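Local atomic coordinates of MccB protein (Escherichia coli, PDB entry 3H5N), a protein that uses ATP to activate a peptide precursor in the biosynthesis of the antibiotic microcin C7, and is related to the ubiquitin-activating E1 enzymes. Residues 225-230 with 260-265. Numbering follows the deposited sequence.
Sequences WVNKYC and CYECQK. With ZN (zinc ion), chain E.
Asn227, near the middle of helix 222-232, reaches across to the first CxxC turn of a four-cysteine zinc site, making this a second-shell polar contact at the margin of the ThiF-type, Rossmann-like domain. Cys260 and Cys263 bind the zinc at 2.4 and 2.3 Å through their SG atoms, and Cys346 and Cys349 complete the site.

With CG anti to the backbone N (chi1 -176°), the Asn227 side chain points from the helix to the turn and presents both ends of its amide to it. ND2 gives one hydrogen to the zinc-bound sulfur: the bond from Asn227 ND2 to Cys260 SG is 3.3 Å long, almost straight at 173°, and lies in the amide plane. Its other hydrogen goes to Glu262, Asn227 ND2 to Glu262 OE1 measuring a short 2.6 Å; the carboxylate stands nearly perpendicular to the amide and is met from above its plane. A bend at chi2 (91°) folds the glutamate back toward the helix, where its OE2 also receives a bond from Asn224. On the carbonyl side, Tyr261 N donates to Asn227 OD1 at 3.0 Å, coming from above the carbonyl plane, and the hydroxyl of Tyr237 on strand 237-243 is a second partner of that oxygen. Tyr261 CB packs against the amide carbon, 3.4 Å from Asn227 CG.

Three bonds to successive residues of the turn thus fix the rotation of one buried amide, while Cys263 SG accepts a bond from Cys260 N. Donors at the sulfurs of Cys260 and Cys263 would be expected to offset part of the negative charge on these two thiolates, and the asparagine ties the zinc site directly to the helix.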
loop_
_atom_site.group_PDB
_atom_site.type_symbol
_atom_site.label_atom_id
_atom_site.label_comp_id
_atom_site.label_asym_id
_atom_site.label_seq_id
_atom_site.Cartn_x
_atom_site.Cartn_y
_atom_site.Cartn_z
ATOM N N TRP A 225 -2.279 39.380 18.078
ATOM C CA TRP A 225 -1.249 40.193 17.440
ATOM C C TRP A 225 -1.477 40.320 15.938
ATOM O O TRP A 225 -1.388 41.413 15.374
ATOM C CB TRP A 225 0.142 39.601 17.660
ATOM C CG TRP A 225 0.581 39.450 19.079
ATOM C CD1 TRP A 225 0.068 40.081 20.184
ATOM C CD2 TRP A 225 1.661 38.641 19.546
ATOM N NE1 TRP A 225 0.751 39.694 21.312
ATOM C CE2 TRP A 225 1.735 38.809 20.950
ATOM C CE3 TRP A 225 2.567 37.772 18.917
ATOM C CZ2 TRP A 225 2.685 38.147 21.735
ATOM C CZ3 TRP A 225 3.509 37.109 19.700
ATOM C CH2 TRP A 225 3.564 37.306 21.093
ATOM N N VAL A 226 -1.733 39.188 15.290
ATOM C CA VAL A 226 -1.939 39.147 13.841
ATOM C C VAL A 226 -3.108 40.060 13.455
ATOM O O VAL A 226 -2.987 40.930 12.588
ATOM C CB VAL A 226 -2.166 37.687 13.343
ATOM C CG1 VAL A 226 -2.617 37.673 11.909
ATOM C CG2 VAL A 226 -0.882 36.855 13.511
ATOM N N ASN A 227 -4.235 39.869 14.130
ATOM C CA ASN A 227 -5.400 40.712 13.931
ATOM C C ASN A 227 -5.125 42.219 14.031
ATOM O O ASN A 227 -5.527 42.983 13.145
ATOM C CB ASN A 227 -6.499 40.325 14.914
ATOM C CG ASN A 227 -7.776 41.104 14.680
ATOM O OD1 ASN A 227 -8.424 40.972 13.628
ATOM N ND2 ASN A 227 -8.138 41.942 15.646
ATOM N N LYS A 228 -4.466 42.636 15.117
ATOM C CA LYS A 228 -4.158 44.062 15.368
ATOM C C LYS A 228 -3.274 44.620 14.261
ATOM O O LYS A 228 -3.523 45.711 13.740
ATOM C CB LYS A 228 -3.442 44.245 16.716
ATOM C CG LYS A 228 -4.294 44.037 17.945
ATOM C CD LYS A 228 -3.399 43.922 19.193
ATOM C CE LYS A 228 -4.083 43.142 20.323
ATOM N NZ LYS A 228 -3.090 42.295 21.054
ATOM N N TYR A 229 -2.240 43.861 13.906
ATOM C CA TYR A 229 -1.317 44.243 12.847
ATOM C C TYR A 229 -2.046 44.405 11.524
ATOM O O TYR A 229 -1.893 45.420 10.843
ATOM C CB TYR A 229 -0.202 43.203 12.705
ATOM C CG TYR A 229 0.801 43.561 11.629
ATOM C CD1 TYR A 229 1.884 44.391 11.908
ATOM C CD2 TYR A 229 0.656 43.082 10.328
ATOM C CE1 TYR A 229 2.799 44.735 10.929
ATOM C CE2 TYR A 229 1.561 43.424 9.341
ATOM C CZ TYR A 229 2.633 44.239 9.647
ATOM O OH TYR A 229 3.529 44.567 8.659
ATOM N N CYS A 230 -2.834 43.391 11.159
ATOM C CA CYS A 230 -3.534 43.378 9.882
ATOM C C CYS A 230 -4.571 44.479 9.770
ATOM O O CYS A 230 -4.781 45.038 8.686
ATOM C CB CYS A 230 -4.184 42.020 9.664
ATOM S SG CYS A 230 -2.992 40.788 9.191
ATOM N N CYS A 260 -13.442 42.466 12.874
ATOM C CA CYS A 260 -12.128 41.884 13.141
ATOM C C CYS A 260 -12.274 40.858 14.264
ATOM O O CYS A 260 -13.381 40.655 14.787
ATOM C CB CYS A 260 -11.072 42.965 13.441
ATOM S SG CYS A 260 -10.965 43.577 15.139
ATOM N N TYR A 261 -11.162 40.215 14.617
ATOM C CA TYR A 261 -11.136 39.160 15.621
ATOM C C TYR A 261 -11.606 39.617 17.001
ATOM O O TYR A 261 -12.276 38.867 17.709
ATOM C CB TYR A 261 -9.726 38.586 15.729
ATOM C CG TYR A 261 -9.652 37.232 16.400
ATOM C CD1 TYR A 261 -9.990 36.074 15.705
ATOM C CD2 TYR A 261 -9.228 37.110 17.725
ATOM C CE1 TYR A 261 -9.917 34.828 16.312
ATOM C CE2 TYR A 261 -9.147 35.862 18.341
ATOM C CZ TYR A 261 -9.497 34.729 17.626
ATOM O OH TYR A 261 -9.429 33.489 18.222
ATOM N N GLU A 262 -11.248 40.846 17.370
ATOM C CA GLU A 262 -11.541 41.370 18.706
ATOM C C GLU A 262 -12.892 42.102 18.816
ATOM O O GLU A 262 -13.243 42.581 19.898
ATOM C CB GLU A 262 -10.391 42.262 19.197
ATOM C CG GLU A 262 -9.182 41.496 19.802
ATOM C CD GLU A 262 -8.083 41.141 18.783
ATOM O OE1 GLU A 262 -7.490 42.056 18.159
ATOM O OE2 GLU A 262 -7.780 39.935 18.627
ATOM N N CYS A 263 -13.644 42.170 17.712
ATOM C CA CYS A 263 -14.932 42.900 17.661
ATOM C C CYS A 263 -15.986 42.425 18.659
ATOM O O CYS A 263 -16.591 43.234 19.365
ATOM C CB CYS A 263 -15.530 42.880 16.249
ATOM S SG CYS A 263 -15.032 44.264 15.209
ATOM N N GLN A 264 -16.208 41.115 18.697
ATOM C CA GLN A 264 -17.251 40.509 19.518
ATOM C C GLN A 264 -16.674 39.794 20.749
ATOM O O GLN A 264 -17.315 38.895 21.304
ATOM C CB GLN A 264 -18.067 39.509 18.671
ATOM C CG GLN A 264 -18.692 40.080 17.396
ATOM C CD GLN A 264 -19.768 41.118 17.673
ATOM O OE1 GLN A 264 -20.543 40.984 18.615
ATOM N NE2 GLN A 264 -19.814 42.158 16.851
ATOM N N LYS A 265 -15.477 40.196 21.179
ATOM C CA LYS A 265 -14.762 39.490 22.250
ATOM C C LYS A 265 -15.513 39.497 23.588
ATOM O O LYS A 265 -16.002 40.532 24.033
ATOM C CB LYS A 265 -13.345 40.053 22.422
HETATM ZN ZN ZN E . -12.863 45.038 15.612
#